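Long-range contacts in beta-hexosaminidase (Neisseria gonorrhoeae, PDB 6JTJ), which probably cleaves terminal beta-1,4-linked N-acetylglucosamine from peptide-linked peptidoglycan fragments during cell-wall recycling: residues V225-G230 and A258-P263; L167-G172 and E237-A242; P243-S248 and R283-K288; P46-I51 and I321-N326. All blocks are in the same frame, centred on the assembly; numbering follows the deposited sequence.

All four contacts lie in the (beta/alpha)8 barrel of this family 3 glycosidase. Contact 4 joins the first and last barrel strands, 47-49 and 321-323, and its loop encloses the other three along the chain. Contacts 1 and 2 interlock in sequence, centres about 14 Å apart, and Arg231 pairs with Asp229 of contact 1 and Asp240 of contact 2. Contact 3 also lies about 14 Å from contact 2, centre to centre, linked by Leu167 packing on Phe244 and a Glu237-Arg245 salt bridge. Contacts 2 and 4 are farthest apart, about 28 Å between centres. Contact 4 closes the barrel, contact 1 lies beside the predicted nucleophile, and contacts 2 and 3 tie outer loops and helices.

Contact 1 (V225-G230 and A258-P263); sequences VLPEDG and AHVVYP
The imidazole of His259 carries Leu226 CD1 on one face, 3.9 Å from the ring centroid and 2° off the normal, a CH-pi contact; Leu226 CD2 reaches His259 CE1 at 3.6 Å. Leu226 CG lies anti to its backbone N (chi1 173°), which carries CD1 over the imidazole, though the residue is poorly ordered and the fit approximate. On the Tyr262 ring, Val260 CG1 lies above one face toward the rim, while Asp229 comes in obliquely, its CB 3.5 Å from Tyr262 CD2 and its carboxylate plane turned 35° from the ring. The polar ends of this pair look elsewhere: Asp229 OD2 to Arg231 and Tyr262 OH to the carbonyl of Gly214. Between the two rings the backbones run in much the same direction and form a single beta bridge, Glu228 with Val261. Val261 N donates to Pro227 O at 3.1 Å, and Asp229 N to Val261 O at 2.8 Å, both nearly straight. Segment 225-230 belongs to the loop after barrel strand 208-212, the same loop that holds His223, the predicted proton donor/acceptor, and Asp221, predicted to be important for activity. His259 centres an inverse gamma turn just after strand 254-257, its side chain about 3 Å from that of Asp294, the predicted nucleophile. Beyond the bridge, Glu228 CG packs against Pro263 CG at 3.5 Å, and Asp229 O takes a CA-H...O contact from Tyr262 CA.

Contact 2 (L167-G172 and E237-A242); sequences LDLDWG and EAADLA
Leu169 and Trp171 touch Ala239 and Asp240 directly. Before them, Leu167 reaches Asp240 through a water that donates to the carbonyl O of each. Asp168 turns the other way, its OD2 bonded to ND1 of the predicted substrate-binding His211. Leu169 then makes the apolar contact: with chi1 at -51°, its CG sits beside the backbone N and CD1 extends onto the turn opposite, 3.8 Å from Ala239 CB and 3.6 Å from Asp240 N. A second water accepts from Leu169 N at 3.1 Å and donates a hydrogen bond to Asp240 OD2. The turn that receives these groups is a type I beta turn, Ala239 to Ala242, between helices 233-238 and 242-249 of the barrel, whereas 167-172 belongs to the loop following strand 161-162. Asp170 forms an Asx turn, its OD1 accepting from Gly172 N at 3.1 Å, and its OD2 pairs with Arg110 of the second subunit. Trp171 finishes the contact with the edge of its indole. NE1 donates to Asp240 OD2 at 2.9 Å, the N-H...O angle 158°, and meets that oxygen on the syn side but tilted out of the carboxylate plane, while the oxygen stays near the indole plane; ring and carboxylate are only 17° from coplanar. The buried carboxylate is therefore held by indole and water at OD2 and by a salt bridge from Arg231 at OD1, which would be expected to stabilise its negative charge. Farther along the same indole edge, Trp171 CZ2 rests 4.0 Å from Ala239 CB.

Contact 3 (P243-S248 and R283-K288); sequences PFRIMS and RDIGFK
Arg245 leaves its helix with CG beside the backbone N, chi1 -77°, runs extended through chi2, and bends at chi3, which lays the guanidinium flat over Ile285; CG1 of that isoleucine stands 3.6 Å from the plane, beneath its centre. At the guanidinium edge, Arg245 NH2 makes a salt bridge to Asp284 OD1 at 2.8 Å; the two planes are perpendicular and OD1 is the oxygen engaged. NH1 pairs instead with Glu237. One helical turn on, Ser248 OG lies trans to its own N, chi1 -180°, at the edge of the Phe287 ring, 3.4 Å from Phe287 CD1. Two waters bridge the backbones and Ser248: one lies 2.6 Å from Ser248 OG and donates to Ile285 O at 2.7 Å, and another joins the carbonyl of Arg245 to Ile285 O, the latter link long. Gly286, with positive phi, takes the chain out of helical geometry after 274-284. Neighbouring outer helices of the (beta/alpha)8 barrel are thus joined, 242-249 before strand 254-257 and the end of 274-284 after it; on another side, Met247 packs on helix 186-202, and beyond Lys288 the chain enters strand 290-295.

Contact 4 (P46-I51 and I321-N326); sequences PVMADI and IVLVCN
Val47 and Val322 meet on one face of the sheet, CG2 to CG2 at 3.9 Å, and Val324 extends this patch. On the other face Met48 and Leu323 lie side by side, pointing the same way, with Met48 CB 4.0 Å from Leu323 CD1; Ile321 CG2 flanks the same CB. The side chain of Leu323 comes within about 4 Å of the bound N-acetylglucosamine. Between the two faces the strands pair in parallel, their axes 4.7 Å apart: Val322 N donates to Pro46 O, Met48 N to Val322 O at 2.8 Å, and Val324 N to Met48 O. These are the first and last strands of the (beta/alpha)8 barrel, so their pairing closes the cylinder; strand 69-74 lies beyond 47-49, and 290-295 beyond 321-323. Past the strand ends the contact turns polar. Asp50 takes the chi1 position between its backbone N and carbonyl carbon (67°), sending the carboxylate across to the segment 321-326, where OD2 accepts from Asn326 N at 2.6 Å, on its syn side. Arg77 binds both Asp50 OD2 and Asn326 OD1, while a water sits 2.7 Å from Asp50 OD1 and equally near Val324 O.

Contact 1 (V225-G230 and A258-P263)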
loop_
_atom_site.group_PDB
_atom_site.type_symbol
_atom_site.label_atom_id
_atom_site.label_comp_id
_atom_site.label_asym_id
_atom_site.label_seq_id
_atom_site.Cartn_x
_atom_site.Cartn_y
_atom_site.Cartn_z
ATOM N N VAL C 225 7.646 3.400 1.972
ATOM C CA VAL C 225 8.516 4.259 1.213
ATOM C C VAL C 225 7.832 5.626 1.292
ATOM O O VAL C 225 6.665 5.695 1.636
ATOM C CB VAL C 225 8.572 3.745 -0.225
ATOM C CG1 VAL C 225 9.094 4.776 -1.192
ATOM C CG2 VAL C 225 9.324 2.418 -0.296
ATOM N N LEU C 226 8.592 6.689 1.004
ATOM C CA LEU C 226 8.133 8.077 0.933
ATOM C C LEU C 226 8.334 8.674 -0.461
ATOM O O LEU C 226 9.330 9.286 -0.745
ATOM C CB LEU C 226 8.818 8.955 1.989
ATOM C CG LEU C 226 8.552 10.469 1.906
ATOM C CD1 LEU C 226 7.149 10.809 1.478
ATOM C CD2 LEU C 226 8.946 11.311 3.104
ATOM N N PRO C 227 7.328 8.514 -1.279
ATOM C CA PRO C 227 7.310 8.739 -2.714
ATOM C C PRO C 227 7.473 10.198 -3.092
ATOM O O PRO C 227 7.238 11.094 -2.282
ATOM C CB PRO C 227 5.922 8.230 -3.134
ATOM C CG PRO C 227 5.399 7.457 -1.963
ATOM C CD PRO C 227 6.005 8.127 -0.780
ATOM N N GLU C 228 7.847 10.428 -4.342
ATOM C CA GLU C 228 8.086 11.770 -4.856
ATOM C C GLU C 228 7.219 12.052 -6.070
ATOM O O GLU C 228 7.225 11.287 -7.033
ATOM C CB GLU C 228 9.554 11.900 -5.230
ATOM C CG GLU C 228 10.097 13.294 -5.082
ATOM C CD GLU C 228 11.591 13.332 -5.394
ATOM O OE1 GLU C 228 12.365 12.860 -4.532
ATOM O OE2 GLU C 228 11.985 13.779 -6.508
ATOM N N ASP C 229 6.472 13.152 -6.022
ATOM C CA ASP C 229 5.614 13.587 -7.130
ATOM C C ASP C 229 6.283 14.823 -7.701
ATOM O O ASP C 229 6.264 15.874 -7.091
ATOM C CB ASP C 229 4.191 13.905 -6.604
ATOM C CG ASP C 229 3.178 14.242 -7.712
ATOM O OD1 ASP C 229 3.565 14.786 -8.765
ATOM O OD2 ASP C 229 1.957 13.990 -7.512
ATOM N N GLY C 230 6.844 14.692 -8.896
ATOM C CA GLY C 230 7.655 15.744 -9.493
ATOM C C GLY C 230 6.892 16.841 -10.213
ATOM O O GLY C 230 7.505 17.706 -10.832
ATOM N N ALA C 258 -1.143 13.529 2.346
ATOM C CA ALA C 258 -0.332 12.492 1.719
ATOM C C ALA C 258 1.076 12.511 2.317
ATOM O O ALA C 258 1.652 13.573 2.527
ATOM C CB ALA C 258 -0.263 12.712 0.218
ATOM N N HIS C 259 1.611 11.321 2.581
ATOM C CA HIS C 259 3.012 11.163 2.936
ATOM C C HIS C 259 3.802 11.110 1.635
ATOM O O HIS C 259 4.243 10.048 1.186
ATOM C CB HIS C 259 3.203 9.891 3.771
ATOM C CG HIS C 259 4.545 9.780 4.411
ATOM N ND1 HIS C 259 5.192 10.824 5.050
ATOM C CD2 HIS C 259 5.358 8.709 4.511
ATOM C CE1 HIS C 259 6.359 10.393 5.497
ATOM N NE2 HIS C 259 6.480 9.114 5.185
ATOM N N VAL C 260 3.933 12.270 1.011
ATOM C CA VAL C 260 4.477 12.378 -0.329
ATOM C C VAL C 260 5.175 13.732 -0.411
ATOM O O VAL C 260 4.645 14.725 0.084
ATOM C CB VAL C 260 3.346 12.329 -1.389
ATOM C CG1 VAL C 260 3.872 12.680 -2.772
ATOM C CG2 VAL C 260 2.689 10.959 -1.421
ATOM N N VAL C 261 6.331 13.766 -1.066
ATOM C CA VAL C 261 7.051 15.011 -1.307
ATOM C C VAL C 261 6.760 15.493 -2.708
ATOM O O VAL C 261 6.778 14.702 -3.660
ATOM C CB VAL C 261 8.577 14.834 -1.148
ATOM C CG1 VAL C 261 9.278 16.170 -1.293
ATOM C CG2 VAL C 261 8.899 14.242 0.202
ATOM N N TYR C 262 6.471 16.783 -2.824
ATOM C CA TYR C 262 6.194 17.422 -4.093
ATOM C C TYR C 262 7.280 18.500 -4.270
ATOM O O TYR C 262 7.036 19.671 -3.982
ATOM C CB TYR C 262 4.793 18.055 -4.084
ATOM C CG TYR C 262 3.680 17.078 -3.724
ATOM C CD1 TYR C 262 3.443 16.706 -2.411
ATOM C CD2 TYR C 262 2.853 16.542 -4.706
ATOM C CE1 TYR C 262 2.428 15.821 -2.086
ATOM C CE2 TYR C 262 1.852 15.640 -4.386
ATOM C CZ TYR C 262 1.637 15.294 -3.068
ATOM O OH TYR C 262 0.645 14.411 -2.766
ATOM N N PRO C 263 8.472 18.104 -4.756
ATOM C CA PRO C 263 9.651 18.995 -4.717
ATOM C C PRO C 263 9.502 20.339 -5.398
ATOM O O PRO C 263 10.104 21.304 -4.954
ATOM C CB PRO C 263 10.742 18.180 -5.398
ATOM C CG PRO C 263 10.306 16.767 -5.234
ATOM C CD PRO C 263 8.812 16.813 -5.376
#

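Contact 2 (L167-G172 and E237-A242)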
loop_
_atom_site.group_PDB
_atom_site.type_symbol
_atom_site.label_atom_id
_atom_site.label_comp_id
_atom_site.label_asym_id
_atom_site.label_seq_id
_atom_site.Cartn_x
_atom_site.Cartn_y
_atom_site.Cartn_z
ATOM N N LEU C 167 -10.031 11.127 -2.331
ATOM C CA LEU C 167 -10.177 12.081 -3.418
ATOM C C LEU C 167 -9.008 12.012 -4.388
ATOM O O LEU C 167 -8.927 12.770 -5.355
ATOM C CB LEU C 167 -10.257 13.489 -2.839
ATOM C CG LEU C 167 -11.402 13.761 -1.875
ATOM C CD1 LEU C 167 -11.368 15.205 -1.373
ATOM C CD2 LEU C 167 -12.740 13.488 -2.528
ATOM N N ASP C 168 -8.092 11.083 -4.132
ATOM C CA ASP C 168 -6.977 10.835 -5.024
ATOM C C ASP C 168 -7.495 10.396 -6.393
ATOM O O ASP C 168 -8.507 9.693 -6.484
ATOM C CB ASP C 168 -6.082 9.733 -4.446
ATOM C CG ASP C 168 -5.563 10.078 -3.048
ATOM O OD1 ASP C 168 -5.088 11.222 -2.842
ATOM O OD2 ASP C 168 -5.592 9.173 -2.178
ATOM N N LEU C 169 -6.802 10.817 -7.443
ATOM C CA LEU C 169 -7.208 10.479 -8.805
ATOM C C LEU C 169 -6.498 9.189 -9.244
ATOM O O LEU C 169 -5.341 8.971 -8.928
ATOM C CB LEU C 169 -6.820 11.584 -9.782
ATOM C CG LEU C 169 -7.231 13.024 -9.453
ATOM C CD1 LEU C 169 -6.832 13.958 -10.600
ATOM C CD2 LEU C 169 -8.723 13.114 -9.196
ATOM N N ASP C 170 -7.207 8.358 -9.981
ATOM C CA ASP C 170 -6.624 7.154 -10.493
ATOM C C ASP C 170 -5.806 7.418 -11.755
ATOM O O ASP C 170 -6.308 7.258 -12.843
ATOM C CB ASP C 170 -7.691 6.109 -10.792
ATOM C CG ASP C 170 -7.061 4.778 -11.235
ATOM O OD1 ASP C 170 -5.880 4.526 -10.914
ATOM O OD2 ASP C 170 -7.744 3.968 -11.861
ATOM N N TRP C 171 -4.560 7.821 -11.576
ATOM C CA TRP C 171 -3.647 8.017 -12.673
ATOM C C TRP C 171 -3.080 6.692 -13.194
ATOM O O TRP C 171 -2.392 6.693 -14.184
ATOM C CB TRP C 171 -2.476 8.909 -12.254
ATOM C CG TRP C 171 -2.823 10.343 -12.049
ATOM C CD1 TRP C 171 -2.992 10.986 -10.858
ATOM C CD2 TRP C 171 -2.996 11.342 -13.074
ATOM N NE1 TRP C 171 -3.274 12.318 -11.068
ATOM C CE2 TRP C 171 -3.287 12.565 -12.418
ATOM C CE3 TRP C 171 -2.933 11.321 -14.471
ATOM C CZ2 TRP C 171 -3.518 13.761 -13.123
ATOM C CZ3 TRP C 171 -3.149 12.517 -15.178
ATOM C CH2 TRP C 171 -3.465 13.715 -14.499
ATOM N N GLY C 172 -3.422 5.560 -12.568
ATOM C CA GLY C 172 -2.892 4.261 -12.988
ATOM C C GLY C 172 -1.444 4.048 -12.543
ATOM O O GLY C 172 -0.754 3.172 -13.065
ATOM N N GLU C 237 -3.188 21.863 -9.607
ATOM C CA GLU C 237 -4.395 22.708 -9.587
ATOM C C GLU C 237 -5.345 22.342 -10.692
ATOM O O GLU C 237 -6.564 22.348 -10.512
ATOM C CB GLU C 237 -4.045 24.189 -9.712
ATOM C CG GLU C 237 -3.285 24.738 -8.524
ATOM C CD GLU C 237 -4.163 25.035 -7.313
ATOM O OE1 GLU C 237 -5.398 24.761 -7.333
ATOM O OE2 GLU C 237 -3.596 25.558 -6.317
ATOM N N ALA C 238 -4.795 21.949 -11.826
ATOM C CA ALA C 238 -5.633 21.545 -12.951
ATOM C C ALA C 238 -6.377 20.227 -12.716
ATOM O O ALA C 238 -7.332 19.926 -13.428
ATOM C CB ALA C 238 -4.784 21.452 -14.213
ATOM N N ALA C 239 -5.921 19.406 -11.766
ATOM C CA ALA C 239 -6.484 18.063 -11.615
ATOM C C ALA C 239 -6.614 17.653 -10.155
ATOM O O ALA C 239 -7.699 17.789 -9.573
ATOM C CB ALA C 239 -5.647 17.056 -12.402
ATOM N N ASP C 240 -5.515 17.182 -9.554
ATOM C CA ASP C 240 -5.596 16.473 -8.256
ATOM C C ASP C 240 -6.172 17.337 -7.122
ATOM O O ASP C 240 -6.897 16.840 -6.266
ATOM C CB ASP C 240 -4.228 15.964 -7.845
ATOM C CG ASP C 240 -3.574 15.085 -8.902
ATOM O OD1 ASP C 240 -3.379 15.563 -10.029
ATOM O OD2 ASP C 240 -3.233 13.922 -8.601
ATOM N N LEU C 241 -5.888 18.638 -7.153
ATOM C CA LEU C 241 -6.394 19.557 -6.122
ATOM C C LEU C 241 -7.846 19.905 -6.248
ATOM O O LEU C 241 -8.485 20.276 -5.258
ATOM C CB LEU C 241 -5.563 20.853 -6.081
ATOM C CG LEU C 241 -4.282 20.740 -5.267
ATOM C CD1 LEU C 241 -3.321 21.884 -5.600
ATOM C CD2 LEU C 241 -4.574 20.708 -3.782
ATOM N N ALA C 242 -8.402 19.801 -7.437
ATOM C CA ALA C 242 -9.756 20.316 -7.648
ATOM C C ALA C 242 -10.797 19.652 -6.747
ATOM O O ALA C 242 -11.660 20.339 -6.200
ATOM C CB ALA C 242 -10.147 20.235 -9.117
HETATM O O HOH W 1 -6.512 14.284 -5.801
HETATM O O HOH W 2 -4.361 12.569 -6.739
#

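Contact 3 (P243-S248 and R283-K288)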
loop_
_atom_site.group_PDB
_atom_site.type_symbol
_atom_site.label_atom_id
_atom_site.label_comp_id
_atom_site.label_asym_id
_atom_site.label_seq_id
_atom_site.Cartn_x
_atom_site.Cartn_y
_atom_site.Cartn_z
ATOM N N PRO C 243 -10.731 18.316 -6.573
ATOM C CA PRO C 243 -11.735 17.702 -5.668
ATOM C C PRO C 243 -11.625 18.173 -4.211
ATOM O O PRO C 243 -12.637 18.284 -3.530
ATOM C CB PRO C 243 -11.456 16.202 -5.777
ATOM C CG PRO C 243 -10.744 16.033 -7.085
ATOM C CD PRO C 243 -9.995 17.309 -7.350
ATOM N N PHE C 244 -10.412 18.473 -3.765
ATOM C CA PHE C 244 -10.208 18.992 -2.437
ATOM C C PHE C 244 -10.820 20.392 -2.306
ATOM O O PHE C 244 -11.528 20.652 -1.337
ATOM C CB PHE C 244 -8.718 19.015 -2.064
ATOM C CG PHE C 244 -8.123 17.640 -1.835
ATOM C CD1 PHE C 244 -8.264 17.000 -0.627
ATOM C CD2 PHE C 244 -7.427 16.996 -2.843
ATOM C CE1 PHE C 244 -7.729 15.737 -0.419
ATOM C CE2 PHE C 244 -6.881 15.734 -2.650
ATOM C CZ PHE C 244 -7.054 15.094 -1.438
ATOM N N ARG C 245 -10.590 21.265 -3.284
ATOM C CA ARG C 245 -11.204 22.601 -3.267
ATOM C C ARG C 245 -12.711 22.542 -3.174
ATOM O O ARG C 245 -13.328 23.214 -2.347
ATOM C CB ARG C 245 -10.853 23.382 -4.522
ATOM C CG ARG C 245 -9.455 23.940 -4.522
ATOM C CD ARG C 245 -9.391 24.930 -5.679
ATOM N NE ARG C 245 -8.642 26.178 -5.347
ATOM C CZ ARG C 245 -7.330 26.256 -5.116
ATOM N NH1 ARG C 245 -6.579 25.178 -5.213
ATOM N NH2 ARG C 245 -6.767 27.424 -4.802
ATOM N N ILE C 246 -13.295 21.707 -4.022
ATOM C CA ILE C 246 -14.737 21.614 -4.124
ATOM C C ILE C 246 -15.322 21.024 -2.833
ATOM O O ILE C 246 -16.330 21.518 -2.319
ATOM C CB ILE C 246 -15.122 20.785 -5.363
ATOM C CG1 ILE C 246 -14.698 21.543 -6.637
ATOM C CG2 ILE C 246 -16.610 20.506 -5.385
ATOM C CD1 ILE C 246 -14.721 20.723 -7.934
ATOM N N MET C 247 -14.707 19.959 -2.318
ATOM C CA MET C 247 -15.179 19.353 -1.059
ATOM C C MET C 247 -15.052 20.318 0.114
ATOM O O MET C 247 -15.949 20.395 0.958
ATOM C CB MET C 247 -14.426 18.080 -0.778
ATOM C CG MET C 247 -14.830 16.941 -1.692
ATOM S SD MET C 247 -16.391 16.220 -1.175
ATOM C CE MET C 247 -15.887 15.223 0.215
ATOM N N SER C 248 -13.952 21.068 0.147
ATOM C CA SER C 248 -13.757 22.092 1.148
ATOM C C SER C 248 -14.911 23.094 1.103
ATOM O O SER C 248 -15.523 23.383 2.115
ATOM C CB SER C 248 -12.425 22.815 0.927
ATOM O OG SER C 248 -12.229 23.815 1.914
ATOM N N ARG C 283 -4.879 29.230 3.437
ATOM C CA ARG C 283 -4.992 30.558 2.832
ATOM C C ARG C 283 -5.641 30.539 1.463
ATOM O O ARG C 283 -6.618 31.226 1.233
ATOM C CB ARG C 283 -3.624 31.251 2.692
ATOM C CG ARG C 283 -3.659 32.662 3.232
ATOM C CD ARG C 283 -2.710 33.627 2.603
ATOM N NE ARG C 283 -1.395 33.180 2.194
ATOM C CZ ARG C 283 -1.113 32.731 0.978
ATOM N NH1 ARG C 283 -2.078 32.583 0.067
ATOM N NH2 ARG C 283 0.128 32.394 0.693
ATOM N N ASP C 284 -5.060 29.778 0.549
ATOM C CA ASP C 284 -5.495 29.778 -0.829
ATOM C C ASP C 284 -6.848 29.069 -1.004
ATOM O O ASP C 284 -7.742 29.583 -1.681
ATOM C CB ASP C 284 -4.412 29.138 -1.676
ATOM C CG ASP C 284 -4.534 29.470 -3.129
ATOM O OD1 ASP C 284 -5.669 29.664 -3.612
ATOM O OD2 ASP C 284 -3.487 29.488 -3.809
ATOM N N ILE C 285 -7.011 27.901 -0.384
ATOM C CA ILE C 285 -8.234 27.128 -0.545
ATOM C C ILE C 285 -9.340 27.581 0.419
ATOM O O ILE C 285 -10.526 27.422 0.119
ATOM C CB ILE C 285 -7.959 25.604 -0.427
ATOM C CG1 ILE C 285 -7.105 25.164 -1.614
ATOM C CG2 ILE C 285 -9.248 24.789 -0.371
ATOM C CD1 ILE C 285 -6.493 23.795 -1.486
ATOM N N GLY C 286 -8.965 28.112 1.573
ATOM C CA GLY C 286 -9.947 28.591 2.554
ATOM C C GLY C 286 -10.507 27.516 3.463
ATOM O O GLY C 286 -11.552 27.705 4.084
ATOM N N PHE C 287 -9.811 26.386 3.568
ATOM C CA PHE C 287 -10.298 25.269 4.374
ATOM C C PHE C 287 -10.247 25.618 5.864
ATOM O O PHE C 287 -9.214 26.029 6.376
ATOM C CB PHE C 287 -9.452 24.010 4.073
ATOM C CG PHE C 287 -9.829 22.811 4.883
ATOM C CD1 PHE C 287 -11.079 22.220 4.742
ATOM C CD2 PHE C 287 -8.934 22.259 5.790
ATOM C CE1 PHE C 287 -11.416 21.078 5.482
ATOM C CE2 PHE C 287 -9.261 21.127 6.525
ATOM C CZ PHE C 287 -10.510 20.549 6.385
ATOM N N LYS C 288 -11.349 25.398 6.557
ATOM C CA LYS C 288 -11.440 25.691 7.983
ATOM C C LYS C 288 -11.559 24.483 8.891
ATOM O O LYS C 288 -11.700 24.633 10.098
ATOM C CB LYS C 288 -12.640 26.619 8.234
ATOM C CG LYS C 288 -12.601 27.890 7.386
ATOM C CD LYS C 288 -13.355 28.990 8.085
ATOM C CE LYS C 288 -13.501 30.226 7.221
ATOM N NZ LYS C 288 -12.184 30.594 6.631
HETATM O O HOH W 3 -12.536 25.881 -1.960
HETATM O O HOH W 4 -12.780 26.078 0.848
#

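Contact 4 (P46-I51 and I321-N326)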
loop_
_atom_site.group_PDB
_atom_site.type_symbol
_atom_site.label_atom_id
_atom_site.label_comp_id
_atom_site.label_asym_id
_atom_site.label_seq_id
_atom_site.Cartn_x
_atom_site.Cartn_y
_atom_site.Cartn_z
ATOM N N PRO C 46 -5.259 17.760 21.448
ATOM C CA PRO C 46 -4.883 17.648 20.030
ATOM C C PRO C 46 -4.245 16.322 19.623
ATOM O O PRO C 46 -3.594 16.257 18.594
ATOM C CB PRO C 46 -3.867 18.784 19.870
ATOM C CG PRO C 46 -3.172 18.821 21.188
ATOM C CD PRO C 46 -4.241 18.499 22.217
ATOM N N VAL C 47 -4.420 15.275 20.409
ATOM C CA VAL C 47 -3.840 13.980 20.075
ATOM C C VAL C 47 -4.960 12.991 19.875
ATOM O O VAL C 47 -5.867 12.922 20.699
ATOM C CB VAL C 47 -2.913 13.477 21.198
ATOM C CG1 VAL C 47 -2.403 12.075 20.905
ATOM C CG2 VAL C 47 -1.745 14.427 21.388
ATOM N N MET C 48 -4.894 12.225 18.799
ATOM C CA MET C 48 -5.811 11.120 18.588
ATOM C C MET C 48 -5.031 9.838 18.815
ATOM O O MET C 48 -4.041 9.566 18.152
ATOM C CB MET C 48 -6.400 11.149 17.183
ATOM C CG MET C 48 -7.363 10.012 16.886
ATOM S SD MET C 48 -8.300 10.207 15.336
ATOM C CE MET C 48 -9.831 10.895 15.942
ATOM N N ALA C 49 -5.453 9.069 19.799
ATOM C CA ALA C 49 -4.717 7.875 20.185
ATOM C C ALA C 49 -5.537 6.670 19.775
ATOM O O ALA C 49 -6.457 6.805 18.983
ATOM C CB ALA C 49 -4.435 7.897 21.681
ATOM N N ASP C 50 -5.200 5.497 20.295
ATOM C CA ASP C 50 -5.967 4.303 19.998
ATOM C C ASP C 50 -5.885 3.336 21.168
ATOM O O ASP C 50 -5.375 3.678 22.218
ATOM C CB ASP C 50 -5.480 3.672 18.692
ATOM C CG ASP C 50 -4.086 3.116 18.790
ATOM O OD1 ASP C 50 -3.473 3.167 19.887
ATOM O OD2 ASP C 50 -3.589 2.650 17.740
ATOM N N ILE C 51 -6.408 2.140 20.992
ATOM C CA ILE C 51 -6.495 1.201 22.097
ATOM C C ILE C 51 -6.209 -0.201 21.597
ATOM O O ILE C 51 -6.264 -0.470 20.399
ATOM C CB ILE C 51 -7.844 1.303 22.836
ATOM C CG1 ILE C 51 -9.011 1.164 21.864
ATOM C CG2 ILE C 51 -7.927 2.649 23.555
ATOM C CD1 ILE C 51 -10.350 0.994 22.552
ATOM N N ILE C 321 -4.390 18.131 14.763
ATOM C CA ILE C 321 -4.496 16.937 15.563
ATOM C C ILE C 321 -3.500 15.890 15.060
ATOM O O ILE C 321 -3.437 15.629 13.867
ATOM C CB ILE C 321 -5.905 16.349 15.464
ATOM C CG1 ILE C 321 -6.931 17.271 16.129
ATOM C CG2 ILE C 321 -5.978 14.966 16.106
ATOM C CD1 ILE C 321 -8.363 17.068 15.657
ATOM N N VAL C 322 -2.715 15.319 15.966
ATOM C CA VAL C 322 -1.726 14.333 15.587
ATOM C C VAL C 322 -2.223 12.936 15.913
ATOM O O VAL C 322 -2.819 12.704 16.958
ATOM C CB VAL C 322 -0.334 14.577 16.228
ATOM C CG1 VAL C 322 0.266 15.885 15.739
ATOM C CG2 VAL C 322 -0.387 14.570 17.748
ATOM N N LEU C 323 -1.968 12.023 14.995
ATOM C CA LEU C 323 -2.345 10.636 15.144
ATOM C C LEU C 323 -1.152 9.837 15.628
ATOM O O LEU C 323 -0.075 9.947 15.057
ATOM C CB LEU C 323 -2.784 10.047 13.808
ATOM C CG LEU C 323 -4.277 9.997 13.551
ATOM C CD1 LEU C 323 -4.825 11.416 13.494
ATOM C CD2 LEU C 323 -4.577 9.233 12.261
ATOM N N VAL C 324 -1.350 9.043 16.675
ATOM C CA VAL C 324 -0.301 8.185 17.216
ATOM C C VAL C 324 -0.905 6.824 17.444
ATOM O O VAL C 324 -1.573 6.609 18.439
ATOM C CB VAL C 324 0.268 8.746 18.534
ATOM C CG1 VAL C 324 1.504 7.965 18.962
ATOM C CG2 VAL C 324 0.625 10.221 18.384
ATOM N N CYS C 325 -0.690 5.923 16.490
ATOM C CA CYS C 325 -1.352 4.643 16.462
ATOM C C CYS C 325 -0.427 3.483 16.796
ATOM O O CYS C 325 0.749 3.494 16.480
ATOM C CB CYS C 325 -1.947 4.415 15.072
ATOM S SG CYS C 325 -3.006 5.779 14.522
ATOM N N ASN C 326 -0.999 2.466 17.420
ATOM C CA ASN C 326 -0.307 1.210 17.760
ATOM C C ASN C 326 0.863 1.367 18.725
ATOM O O ASN C 326 1.690 0.475 18.805
ATOM C CB ASN C 326 0.194 0.493 16.487
ATOM C CG ASN C 326 -0.820 0.514 15.362
ATOM O OD1 ASN C 326 -1.947 0.069 15.537
ATOM N ND2 ASN C 326 -0.426 1.038 14.197
HETATM O O HOH W 5 -1.107 4.483 20.118
#